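Local structure of TnpArep for protein (Escherichia coli, 4ER8) at residues W77-I80 with K81-T85; V113-I116 with Y117-V121; V126-V129 with S130-P133; F134-F137 with H138-A142. The protein binds hairpin DNA of repetitive extragenic palindromes and catalyses cleavage and recombination of the interspersed mosaic elements that these repeats form. All coordinates share one frame; numbering follows the deposited sequence.

Interaction 1: W77-I80 with K81-T85; sequences WREI and KKQFT. With nucleotides of chain B.
Glu79 bends its carboxylate along the helix with chi1 -66°, CG lying beside its own backbone N, while Lys82 starts out the other way, its CG opposite the backbone N (chi1 -170°). The two side chains thus run side by side on the DNA-facing surface of helix 73-87, part of the HUH nuclease domain. They form a salt bridge in which the bond from Lys82 NZ to Glu79 OE2 is weak (3.3 Å). The same ammonium also reaches a base: Lys82 NZ donates to N3 of DC27 of chain B over 3.1 Å. Arg78, a long 3.9 Å from NH1 to Glu79 OE2, joins the network and addresses a second base. Its NE donates to O2 of DT29 of chain B at 3.3 Å and 136°, the acceptor lying at the guanidinium edge. Beneath these groups the helical backbone is regular, with Phe84 N bonded to Ile80 O at 3.1 Å. Trp77 takes the inner face, stacking on Trp64 of the sheet. Lys81 serves the DNA backbone: its NZ also meets the carbonyls of Gln95 and Arg97, and its bond to OP1 of DC30 of chain B measures 2.5 Å.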
loop_
_atom_site.group_PDB
_atom_site.type_symbol
_atom_site.label_atom_id
_atom_site.label_comp_id
_atom_site.label_asym_id
_atom_site.label_seq_id
_atom_site.Cartn_x
_atom_site.Cartn_y
_atom_site.Cartn_z
ATOM N N TRP A 77 -4.374 9.324 4.755
ATOM C CA TRP A 77 -5.000 8.593 3.675
ATOM C C TRP A 77 -6.048 9.463 3.061
ATOM O O TRP A 77 -6.352 9.344 1.866
ATOM C CB TRP A 77 -5.658 7.308 4.161
ATOM C CG TRP A 77 -4.773 6.114 4.102
ATOM C CD1 TRP A 77 -4.493 5.281 5.117
ATOM C CD2 TRP A 77 -4.049 5.625 2.965
ATOM N NE1 TRP A 77 -3.625 4.302 4.706
ATOM C CE2 TRP A 77 -3.341 4.486 3.384
ATOM C CE3 TRP A 77 -3.918 6.049 1.639
ATOM C CZ2 TRP A 77 -2.523 3.745 2.528
ATOM C CZ3 TRP A 77 -3.116 5.305 0.777
ATOM C CH2 TRP A 77 -2.422 4.166 1.232
ATOM N N ARG A 78 -6.641 10.327 3.866
ATOM C CA ARG A 78 -7.730 11.111 3.317
ATOM C C ARG A 78 -7.176 12.076 2.293
ATOM O O ARG A 78 -7.729 12.213 1.189
ATOM C CB ARG A 78 -8.518 11.835 4.374
ATOM C CG ARG A 78 -9.708 12.506 3.782
ATOM C CD ARG A 78 -9.978 13.823 4.411
ATOM N NE ARG A 78 -10.564 13.783 5.760
ATOM C CZ ARG A 78 -10.023 14.384 6.815
ATOM N NH1 ARG A 78 -8.855 15.061 6.700
ATOM N NH2 ARG A 78 -10.649 14.321 7.978
ATOM N N GLU A 79 -6.049 12.691 2.625
ATOM C CA GLU A 79 -5.463 13.591 1.676
ATOM C C GLU A 79 -4.981 12.829 0.446
ATOM O O GLU A 79 -5.261 13.236 -0.686
ATOM C CB GLU A 79 -4.369 14.452 2.314
ATOM C CG GLU A 79 -4.844 15.469 3.415
ATOM C CD GLU A 79 -6.029 16.384 2.989
ATOM O OE1 GLU A 79 -6.221 16.646 1.754
ATOM O OE2 GLU A 79 -6.757 16.851 3.906
ATOM N N ILE A 80 -4.322 11.683 0.623
ATOM C CA ILE A 80 -3.773 10.997 -0.555
ATOM C C ILE A 80 -4.829 10.687 -1.587
ATOM O O ILE A 80 -4.679 11.046 -2.741
ATOM C CB ILE A 80 -2.966 9.723 -0.203
ATOM C CG1 ILE A 80 -1.754 10.076 0.654
ATOM C CG2 ILE A 80 -2.503 8.999 -1.457
ATOM C CD1 ILE A 80 -1.158 8.895 1.298
ATOM N N LYS A 81 -5.899 10.018 -1.182
ATOM C CA LYS A 81 -6.962 9.619 -2.125
ATOM C C LYS A 81 -7.545 10.876 -2.672
ATOM O O LYS A 81 -7.978 10.891 -3.807
ATOM C CB LYS A 81 -8.075 8.822 -1.447
ATOM C CG LYS A 81 -7.663 7.466 -0.923
ATOM C CD LYS A 81 -8.639 6.914 0.095
ATOM C CE LYS A 81 -9.342 5.713 -0.424
ATOM N NZ LYS A 81 -10.371 5.247 0.552
ATOM N N LYS A 82 -7.540 11.944 -1.873
ATOM C CA LYS A 82 -8.092 13.224 -2.353
ATOM C C LYS A 82 -7.253 13.826 -3.481
ATOM O O LYS A 82 -7.782 14.033 -4.574
ATOM C CB LYS A 82 -8.269 14.223 -1.224
ATOM C CG LYS A 82 -9.048 15.472 -1.607
ATOM C CD LYS A 82 -9.724 16.123 -0.385
ATOM C CE LYS A 82 -8.731 16.807 0.540
ATOM N NZ LYS A 82 -9.339 17.145 1.890
ATOM N N GLN A 83 -5.957 14.077 -3.237
ATOM C CA GLN A 83 -5.074 14.598 -4.299
ATOM C C GLN A 83 -5.235 13.802 -5.560
ATOM O O GLN A 83 -5.479 14.347 -6.609
ATOM C CB GLN A 83 -3.593 14.559 -3.937
ATOM C CG GLN A 83 -3.198 15.306 -2.693
ATOM C CD GLN A 83 -3.307 16.819 -2.808
ATOM O OE1 GLN A 83 -3.842 17.458 -1.899
ATOM N NE2 GLN A 83 -2.777 17.400 -3.899
ATOM N N PHE A 84 -5.104 12.495 -5.470
ATOM C CA PHE A 84 -5.161 11.702 -6.675
ATOM C C PHE A 84 -6.531 11.762 -7.352
ATOM O O PHE A 84 -6.610 11.752 -8.591
ATOM C CB PHE A 84 -4.713 10.264 -6.409
ATOM C CG PHE A 84 -4.752 9.391 -7.618
ATOM C CD1 PHE A 84 -3.695 9.389 -8.523
ATOM C CD2 PHE A 84 -5.854 8.576 -7.867
ATOM C CE1 PHE A 84 -3.716 8.568 -9.666
ATOM C CE2 PHE A 84 -5.898 7.772 -8.992
ATOM C CZ PHE A 84 -4.817 7.766 -9.898
ATOM N N THR A 85 -7.604 11.821 -6.564
ATOM C CA THR A 85 -8.941 11.985 -7.143
ATOM C C THR A 85 -9.013 13.313 -7.924
ATOM O O THR A 85 -9.493 13.351 -9.069
ATOM C CB THR A 85 -10.022 11.868 -6.079
ATOM O OG1 THR A 85 -10.149 10.487 -5.717
ATOM C CG2 THR A 85 -11.364 12.360 -6.596
ATOM P P DT B 29 -12.290 11.150 -2.788
ATOM O OP1 DT B 29 -10.898 10.834 -3.214
ATOM O OP2 DT B 29 -13.461 10.499 -3.420
ATOM O "O5'" DT B 29 -12.420 11.111 -1.181
ATOM C "C5'" DT B 29 -11.225 11.433 -0.450
ATOM C "C4'" DT B 29 -11.329 11.050 1.015
ATOM O "O4'" DT B 29 -12.215 11.985 1.615
ATOM C "C3'" DT B 29 -11.925 9.674 1.313
ATOM O "O3'" DT B 29 -10.975 8.896 2.066
ATOM C "C2'" DT B 29 -13.242 9.964 2.027
ATOM C "C1'" DT B 29 -12.998 11.353 2.583
ATOM N N1 DT B 29 -14.244 12.162 2.689
ATOM C C2 DT B 29 -14.405 12.959 3.792
ATOM O O2 DT B 29 -13.581 13.024 4.664
ATOM N N3 DT B 29 -15.564 13.681 3.844
ATOM C C4 DT B 29 -16.553 13.644 2.879
ATOM O O4 DT B 29 -17.570 14.285 2.958
ATOM C C5 DT B 29 -16.333 12.796 1.764
ATOM C C7 DT B 29 -17.398 12.729 0.728
ATOM C C6 DT B 29 -15.195 12.094 1.698
ATOM P P DC B 30 -11.391 7.565 2.838
ATOM O OP1 DC B 30 -10.292 6.595 2.702
ATOM O OP2 DC B 30 -12.768 7.142 2.463
ATOM O "O5'" DC B 30 -11.482 8.123 4.350
ATOM C "C5'" DC B 30 -10.341 8.632 4.971
ATOM C "C4'" DC B 30 -10.626 9.129 6.384
ATOM O "O4'" DC B 30 -11.530 10.234 6.303
ATOM C "C3'" DC B 30 -11.307 8.177 7.331
ATOM O "O3'" DC B 30 -10.300 7.524 8.031
ATOM C "C2'" DC B 30 -12.079 9.085 8.266
ATOM C "C1'" DC B 30 -12.418 10.278 7.401
ATOM N N1 DC B 30 -13.808 10.340 6.803
ATOM C C2 DC B 30 -14.845 10.943 7.478
ATOM O O2 DC B 30 -14.607 11.376 8.596
ATOM N N3 DC B 30 -16.094 11.020 6.912
ATOM C C4 DC B 30 -16.304 10.503 5.694
ATOM N N4 DC B 30 -17.511 10.594 5.160
ATOM C C5 DC B 30 -15.257 9.882 4.962
ATOM C C6 DC B 30 -14.041 9.840 5.549
ATOM P P DC B 27 -18.007 20.642 0.718
ATOM O OP1 DC B 27 -19.117 21.319 0.008
ATOM O OP2 DC B 27 -18.253 19.382 1.491
ATOM O "O5'" DC B 27 -16.848 20.375 -0.358
ATOM C "C5'" DC B 27 -17.070 20.666 -1.707
ATOM C "C4'" DC B 27 -15.883 20.191 -2.508
ATOM O "O4'" DC B 27 -14.671 20.670 -1.875
ATOM C "C3'" DC B 27 -15.735 18.688 -2.580
ATOM O "O3'" DC B 27 -15.254 18.435 -3.798
ATOM C "C2'" DC B 27 -14.597 18.330 -1.651
ATOM C "C1'" DC B 27 -13.801 19.617 -1.580
ATOM N N1 DC B 27 -13.270 19.803 -0.222
ATOM C C2 DC B 27 -12.002 19.267 0.002
ATOM O O2 DC B 27 -11.429 18.699 -0.951
ATOM N N3 DC B 27 -11.432 19.396 1.237
ATOM C C4 DC B 27 -12.098 19.995 2.218
ATOM N N4 DC B 27 -11.462 20.043 3.393
ATOM C C5 DC B 27 -13.407 20.556 2.015
ATOM C C6 DC B 27 -13.959 20.431 0.784
#

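Interaction 2: V113-I116 with Y117-V121; sequences VDYI and YINPV. With NI (nickel (II) ion), chain C.
Asn119, one turn after Tyr115 on helix 106-122, supplies a ligand to the nickel site of this HUH nuclease. Its OD1 binds the nickel ion at 2.2 Å, and His59, His61, His123 and Glu161 supply further ligands. The other end of the amide is held by water: ND2 donates to water 1 at 2.5 Å, and that water donates in turn to Tyr115 O at 3.0 Å. Water 1 also sits over the centre of the Tyr115 ring, 3.2 Å above its plane. Tyr115 sends CG away from its backbone N (chi1 -173°), which carries the ring along the helix until CE2 lies 3.3 Å from Asn119 ND2, ring and amide planes turned 34° apart. Its OH reaches Glu161, a ligand of the same metal. Asn119 N bonds Ile116 O at 3.1 Å, coming from above the carbonyl plane, just before the helix kinks at Pro120.

Tyr117 lies alongside Val113, its CE1 against Val113 CG1, with Ile116 CG2 3.8 Å from its CD2. Its OH bonds both Thr136 OG1 and Asp140 OD2, so a phenylalanine here would probably leave that threonine and carboxylate without the hydroxyl that joins them. Ile116 and Val113 press on strand 59-65, Ile116, Tyr117 and Pro120 on strand 49-55, and Ile118 meets Trp150 in the loop after helix 137-142.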
loop_
_atom_site.group_PDB
_atom_site.type_symbol
_atom_site.label_atom_id
_atom_site.label_comp_id
_atom_site.label_asym_id
_atom_site.label_seq_id
_atom_site.Cartn_x
_atom_site.Cartn_y
_atom_site.Cartn_z
ATOM N N VAL A 113 5.861 -7.315 4.791
ATOM C CA VAL A 113 6.659 -6.699 3.710
ATOM C C VAL A 113 6.715 -7.689 2.521
ATOM O O VAL A 113 6.546 -7.293 1.373
ATOM C CB VAL A 113 8.109 -6.293 4.106
ATOM C CG1 VAL A 113 8.867 -5.879 2.874
ATOM C CG2 VAL A 113 8.193 -5.161 5.172
ATOM N N ASP A 114 6.953 -8.966 2.812
ATOM C CA ASP A 114 7.036 -10.010 1.829
ATOM C C ASP A 114 5.712 -10.008 1.060
ATOM O O ASP A 114 5.679 -9.993 -0.202
ATOM C CB ASP A 114 7.164 -11.378 2.513
ATOM C CG ASP A 114 8.537 -11.632 3.171
ATOM O OD1 ASP A 114 9.537 -10.875 3.030
ATOM O OD2 ASP A 114 8.600 -12.673 3.843
ATOM N N TYR A 115 4.619 -10.024 1.826
ATOM C CA TYR A 115 3.304 -10.070 1.251
ATOM C C TYR A 115 3.175 -8.940 0.247
ATOM O O TYR A 115 2.561 -9.098 -0.822
ATOM C CB TYR A 115 2.248 -9.864 2.312
ATOM C CG TYR A 115 0.874 -10.080 1.731
ATOM C CD1 TYR A 115 0.223 -11.315 1.850
ATOM C CD2 TYR A 115 0.219 -9.061 1.044
ATOM C CE1 TYR A 115 -1.057 -11.507 1.338
ATOM C CE2 TYR A 115 -1.083 -9.249 0.525
ATOM C CZ TYR A 115 -1.701 -10.474 0.675
ATOM O OH TYR A 115 -2.948 -10.671 0.114
ATOM N N ILE A 116 3.739 -7.785 0.598
ATOM C CA ILE A 116 3.618 -6.696 -0.299
ATOM C C ILE A 116 4.335 -7.003 -1.612
ATOM O O ILE A 116 3.697 -6.954 -2.666
ATOM C CB ILE A 116 4.055 -5.386 0.324
ATOM C CG1 ILE A 116 2.911 -4.872 1.220
ATOM C CG2 ILE A 116 4.411 -4.399 -0.795
ATOM C CD1 ILE A 116 3.322 -4.043 2.377
ATOM N N TYR A 117 5.618 -7.369 -1.531
ATOM C CA TYR A 117 6.426 -7.583 -2.723
ATOM C C TYR A 117 6.003 -8.812 -3.532
ATOM O O TYR A 117 6.192 -8.836 -4.745
ATOM C CB TYR A 117 7.949 -7.585 -2.419
ATOM C CG TYR A 117 8.429 -6.277 -1.791
ATOM C CD1 TYR A 117 9.361 -6.265 -0.737
ATOM C CD2 TYR A 117 7.921 -5.046 -2.226
ATOM C CE1 TYR A 117 9.766 -5.048 -0.148
ATOM C CE2 TYR A 117 8.329 -3.850 -1.655
ATOM C CZ TYR A 117 9.233 -3.852 -0.614
ATOM O OH TYR A 117 9.610 -2.637 -0.062
ATOM N N ILE A 118 5.436 -9.820 -2.876
ATOM C CA ILE A 118 4.901 -10.988 -3.574
ATOM C C ILE A 118 3.587 -10.714 -4.284
ATOM O O ILE A 118 3.162 -11.459 -5.160
ATOM C CB ILE A 118 4.679 -12.140 -2.608
ATOM C CG1 ILE A 118 5.997 -12.861 -2.372
ATOM C CG2 ILE A 118 3.692 -13.142 -3.145
ATOM C CD1 ILE A 118 6.020 -13.598 -1.020
ATOM N N ASN A 119 2.924 -9.650 -3.890
ATOM C CA ASN A 119 1.560 -9.476 -4.316
ATOM C C ASN A 119 1.380 -9.505 -5.854
ATOM O O ASN A 119 0.495 -10.200 -6.376
ATOM C CB ASN A 119 1.005 -8.201 -3.726
ATOM C CG ASN A 119 -0.407 -8.330 -3.386
ATOM O OD1 ASN A 119 -1.206 -7.430 -3.643
ATOM N ND2 ASN A 119 -0.760 -9.468 -2.800
ATOM N N PRO A 120 2.239 -8.769 -6.583
ATOM C CA PRO A 120 2.028 -8.735 -8.048
ATOM C C PRO A 120 1.949 -10.140 -8.610
ATOM O O PRO A 120 1.308 -10.373 -9.660
ATOM C CB PRO A 120 3.253 -8.014 -8.556
ATOM C CG PRO A 120 3.574 -7.027 -7.410
ATOM C CD PRO A 120 3.242 -7.786 -6.125
ATOM N N VAL A 121 2.559 -11.083 -7.892
ATOM C CA VAL A 121 2.646 -12.464 -8.365
ATOM C C VAL A 121 1.390 -13.170 -7.944
ATOM O O VAL A 121 0.748 -13.795 -8.760
ATOM C CB VAL A 121 3.924 -13.187 -7.851
ATOM C CG1 VAL A 121 3.841 -14.712 -7.985
ATOM C CG2 VAL A 121 5.118 -12.673 -8.566
HETATM NI NI NI C . -3.353 -7.345 -3.390
HETATM O O HOH W 1 0.680 -11.214 -1.693
#

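Interaction 3: V126-V129 with S130-P133; sequences VKQV and SDWP
Val126 meets Trp132 and Asp131 where the loop between helices 106-122 and 137-142 folds back in a type I beta turn, Val129 and Ser130 at its corners. The turn is closed by Asp131 N donating to Gln128 O at 2.7 Å, the N-H approaching from above the carbonyl plane. A second, weaker bond follows one residue on, from Trp132 N to Val129 O at 3.5 Å, so that two turns overlap.

The packed side is apolar. Val126 CG1 touches the indole at its edge, 3.7 Å from Trp132 CE3, the two side chains crossing at about a right angle. Val126 CB also slides past Asp131 CB at 3.8 Å. Trp132 throws its ring to the side of Val126 with CG opposite the backbone N (chi1 -162°); there the indole rests on Pro120, and NE1 donates to Val55 O at the end of strand 49-55. Val129 and Ser130 lean on Phe137.

The other side, toward solvent, is polar and slack. Asp131 directs its carboxylate back over the start of the turn, OD2 3.3 Å from Gln128 CB. Lys127 is exposed, and its chain, bent at chi2 and chi4, crosses the aspartate at about a right angle. The resulting salt bridge is long, Lys127 NZ standing 3.7 Å from Asp131 OD2.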
loop_
_atom_site.group_PDB
_atom_site.type_symbol
_atom_site.label_atom_id
_atom_site.label_comp_id
_atom_site.label_asym_id
_atom_site.label_seq_id
_atom_site.Cartn_x
_atom_site.Cartn_y
_atom_site.Cartn_z
ATOM N N VAL A 126 2.624 -11.031 -12.776
ATOM C CA VAL A 126 3.999 -11.415 -13.138
ATOM C C VAL A 126 4.392 -12.768 -12.544
ATOM O O VAL A 126 3.762 -13.238 -11.622
ATOM C CB VAL A 126 5.040 -10.331 -12.741
ATOM C CG1 VAL A 126 4.766 -9.002 -13.465
ATOM C CG2 VAL A 126 5.078 -10.127 -11.230
ATOM N N LYS A 127 5.422 -13.414 -13.075
ATOM C CA LYS A 127 5.808 -14.709 -12.506
ATOM C C LYS A 127 6.955 -14.543 -11.499
ATOM O O LYS A 127 7.228 -15.446 -10.713
ATOM C CB LYS A 127 6.021 -15.816 -13.574
ATOM C CG LYS A 127 6.357 -15.326 -15.010
ATOM C CD LYS A 127 5.127 -14.787 -15.847
ATOM C CE LYS A 127 5.512 -13.663 -16.911
ATOM N NZ LYS A 127 6.045 -12.354 -16.317
ATOM N N GLN A 128 7.565 -13.356 -11.510
ATOM C CA GLN A 128 8.728 -13.041 -10.690
ATOM C C GLN A 128 8.647 -11.644 -10.081
ATOM O O GLN A 128 8.419 -10.670 -10.789
ATOM C CB GLN A 128 10.001 -13.171 -11.506
ATOM C CG GLN A 128 10.513 -14.593 -11.620
ATOM C CD GLN A 128 11.372 -15.006 -10.417
ATOM O OE1 GLN A 128 11.309 -16.164 -9.974
ATOM N NE2 GLN A 128 12.177 -14.064 -9.883
ATOM N N VAL A 129 8.858 -11.546 -8.767
ATOM C CA VAL A 129 8.583 -10.282 -8.096
ATOM C C VAL A 129 9.418 -9.166 -8.650
ATOM O O VAL A 129 9.018 -8.025 -8.549
ATOM C CB VAL A 129 8.697 -10.281 -6.497
ATOM C CG1 VAL A 129 8.674 -11.665 -5.912
ATOM C CG2 VAL A 129 9.904 -9.487 -6.021
ATOM N N SER A 130 10.571 -9.463 -9.232
ATOM C CA SER A 130 11.378 -8.357 -9.754
ATOM C C SER A 130 10.872 -7.873 -11.124
ATOM O O SER A 130 11.295 -6.810 -11.606
ATOM C CB SER A 130 12.879 -8.696 -9.797
ATOM O OG SER A 130 13.101 -9.783 -10.677
ATOM N N ASP A 131 9.974 -8.626 -11.744
ATOM C CA ASP A 131 9.359 -8.166 -12.993
ATOM C C ASP A 131 8.459 -6.964 -12.799
ATOM O O ASP A 131 8.264 -6.213 -13.747
ATOM C CB ASP A 131 8.557 -9.268 -13.706
ATOM C CG ASP A 131 9.429 -10.393 -14.207
ATOM O OD1 ASP A 131 10.601 -10.116 -14.590
ATOM O OD2 ASP A 131 8.936 -11.540 -14.204
ATOM N N TRP A 132 7.934 -6.765 -11.589
ATOM C CA TRP A 132 7.029 -5.644 -11.323
ATOM C C TRP A 132 7.743 -4.377 -10.877
ATOM O O TRP A 132 8.339 -4.342 -9.787
ATOM C CB TRP A 132 5.968 -6.024 -10.290
ATOM C CG TRP A 132 4.776 -5.108 -10.263
ATOM C CD1 TRP A 132 4.463 -4.171 -9.298
ATOM C CD2 TRP A 132 3.725 -5.044 -11.231
ATOM N NE1 TRP A 132 3.282 -3.525 -9.614
ATOM C CE2 TRP A 132 2.805 -4.039 -10.793
ATOM C CE3 TRP A 132 3.469 -5.719 -12.430
ATOM C CZ2 TRP A 132 1.653 -3.705 -11.519
ATOM C CZ3 TRP A 132 2.292 -5.381 -13.158
ATOM C CH2 TRP A 132 1.415 -4.389 -12.695
ATOM N N PRO A 133 7.689 -3.332 -11.723
ATOM C CA PRO A 133 8.354 -2.059 -11.437
ATOM C C PRO A 133 7.619 -1.168 -10.474
ATOM O O PRO A 133 8.194 -0.218 -9.965
ATOM C CB PRO A 133 8.395 -1.371 -12.799
ATOM C CG PRO A 133 7.297 -2.007 -13.595
ATOM C CD PRO A 133 7.294 -3.438 -13.142
#

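Interaction 4: F134-F137 with H138-A142; sequences FSTF and HRDVA
Phe137 turns its ring edge to the face of His138 at the start of helix 137-142, which an ST turn leads in: Ser135 OG accepts from Phe137 N at 3.1 Å. The two neighbours use different first torsions. Phe137 has CG opposite its backbone N (chi1 179°), whereas His138 keeps CG beside its own (chi1 -48°), and the rings meet as a T-shaped pair with centroids 5.5 Å apart and planes at 86°. Phe137 CD2 stands over the middle of the imidazole, whose NE2 is held by Trp132 O. One turn on, Val141 CG2 covers a face of the Phe137 ring in a CH-pi contact, 3.8 Å from its centroid. With an alanine in place of Phe137, the imidazole face and the Val141 methyl would probably both lose their cover and a gap would open toward Val129. Arg139, its chain bent at chi3, folds over to its neighbour, where NE and NH2 give weak bonds to Asp140 OD1 within a salt bridge, while the other oxygen, Asp140 OD2, is bonded to Tyr117 OH. Arg139 NH1 and NH2 also donate to the carbonyls of Ile50 and Asn51. Thr136 runs beside it, its CB over one face of the guanidinium, 3.8 Å from Arg139 NH1.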
loop_
_atom_site.group_PDB
_atom_site.type_symbol
_atom_site.label_atom_id
_atom_site.label_comp_id
_atom_site.label_asym_id
_atom_site.label_seq_id
_atom_site.Cartn_x
_atom_site.Cartn_y
_atom_site.Cartn_z
ATOM N N PHE A 134 6.347 -1.456 -10.235
ATOM C CA PHE A 134 5.500 -0.521 -9.497
ATOM C C PHE A 134 5.527 -0.791 -8.002
ATOM O O PHE A 134 4.483 -1.063 -7.400
ATOM C CB PHE A 134 4.065 -0.596 -10.024
ATOM C CG PHE A 134 3.926 -0.157 -11.443
ATOM C CD1 PHE A 134 3.587 -1.068 -12.435
ATOM C CD2 PHE A 134 4.165 1.171 -11.804
ATOM C CE1 PHE A 134 3.479 -0.678 -13.782
ATOM C CE2 PHE A 134 4.058 1.593 -13.156
ATOM C CZ PHE A 134 3.723 0.660 -14.144
ATOM N N SER A 135 6.702 -0.729 -7.393
ATOM C CA SER A 135 6.796 -0.960 -5.961
ATOM C C SER A 135 8.115 -0.469 -5.390
ATOM O O SER A 135 8.986 -0.049 -6.138
ATOM C CB SER A 135 6.670 -2.436 -5.683
ATOM O OG SER A 135 7.849 -3.073 -6.065
ATOM N N THR A 136 8.264 -0.549 -4.073
ATOM C CA THR A 136 9.510 -0.204 -3.432
ATOM C C THR A 136 10.505 -1.388 -3.374
ATOM O O THR A 136 11.552 -1.323 -2.684
ATOM C CB THR A 136 9.262 0.271 -2.030
ATOM O OG1 THR A 136 8.666 -0.795 -1.268
ATOM C CG2 THR A 136 8.358 1.472 -2.074
ATOM N N PHE A 137 10.176 -2.468 -4.085
ATOM C CA PHE A 137 11.043 -3.645 -4.067
ATOM C C PHE A 137 12.445 -3.282 -4.515
ATOM O O PHE A 137 13.411 -3.509 -3.804
ATOM C CB PHE A 137 10.489 -4.742 -4.941
ATOM C CG PHE A 137 11.349 -5.966 -4.983
ATOM C CD1 PHE A 137 11.476 -6.793 -3.854
ATOM C CD2 PHE A 137 11.994 -6.338 -6.161
ATOM C CE1 PHE A 137 12.245 -7.959 -3.901
ATOM C CE2 PHE A 137 12.777 -7.491 -6.213
ATOM C CZ PHE A 137 12.896 -8.297 -5.083
ATOM N N HIS A 138 12.534 -2.708 -5.707
ATOM C CA HIS A 138 13.784 -2.116 -6.244
ATOM C C HIS A 138 14.436 -1.052 -5.344
ATOM O O HIS A 138 15.627 -1.099 -5.136
ATOM C CB HIS A 138 13.521 -1.624 -7.660
ATOM C CG HIS A 138 12.811 -2.649 -8.490
ATOM N ND1 HIS A 138 13.482 -3.593 -9.246
ATOM C CD2 HIS A 138 11.489 -2.929 -8.625
ATOM C CE1 HIS A 138 12.605 -4.387 -9.840
ATOM N NE2 HIS A 138 11.389 -4.003 -9.483
ATOM N N ARG A 139 13.678 -0.124 -4.770
ATOM C CA ARG A 139 14.298 0.722 -3.773
ATOM C C ARG A 139 15.016 -0.157 -2.738
ATOM O O ARG A 139 16.147 0.157 -2.347
ATOM C CB ARG A 139 13.305 1.651 -3.080
ATOM C CG ARG A 139 13.949 2.552 -2.040
ATOM C CD ARG A 139 12.973 3.028 -0.955
ATOM N NE ARG A 139 12.769 1.983 0.052
ATOM C CZ ARG A 139 11.680 1.812 0.791
ATOM N NH1 ARG A 139 10.629 2.614 0.644
ATOM N NH2 ARG A 139 11.643 0.816 1.662
ATOM N N ASP A 140 14.382 -1.256 -2.322
ATOM C CA ASP A 140 14.879 -2.069 -1.216
ATOM C C ASP A 140 16.028 -2.964 -1.605
ATOM O O ASP A 140 16.935 -3.171 -0.796
ATOM C CB ASP A 140 13.767 -2.913 -0.621
ATOM C CG ASP A 140 12.861 -2.117 0.300
ATOM O OD1 ASP A 140 13.144 -0.925 0.555
ATOM O OD2 ASP A 140 11.868 -2.687 0.788
ATOM N N VAL A 141 15.990 -3.498 -2.830
ATOM C CA VAL A 141 17.120 -4.217 -3.430
ATOM C C VAL A 141 18.345 -3.314 -3.550
ATOM O O VAL A 141 19.473 -3.791 -3.490
ATOM C CB VAL A 141 16.796 -4.646 -4.874
ATOM C CG1 VAL A 141 18.022 -5.324 -5.574
ATOM C CG2 VAL A 141 15.540 -5.534 -4.917
ATOM N N ALA A 142 18.107 -2.017 -3.751
ATOM C CA ALA A 142 19.158 -1.030 -3.926
ATOM C C ALA A 142 19.807 -0.617 -2.601
ATOM O O ALA A 142 20.926 -0.106 -2.603
ATOM C CB ALA A 142 18.672 0.191 -4.754
#

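Overall arrangement
Interaction 1 stands apart, its centre about 23 Å from those of interactions 2 and 4 and 27 Å from that of interaction 3; its buried charges serve the DNA. The other three touch one another around the end of helix 106-122. Interaction 2, also buried, combines metal ligation with aromatic packing. Interactions 3 and 4 are partly exposed; the salt bridge of interaction 3 lies at the surface, whereas that of interaction 4 turns to strand 49-55 and to Tyr117. Pro120 CG meets Trp132 CD1 at 3.5 Å, and Val129 CG2 meets Phe137 CZ at 3.4 Å, so the 126-133 turn is wedged between the two helices. Tyr117 also packs against Phe137, and strand 49-55 lies against interactions 2, 3 and 4.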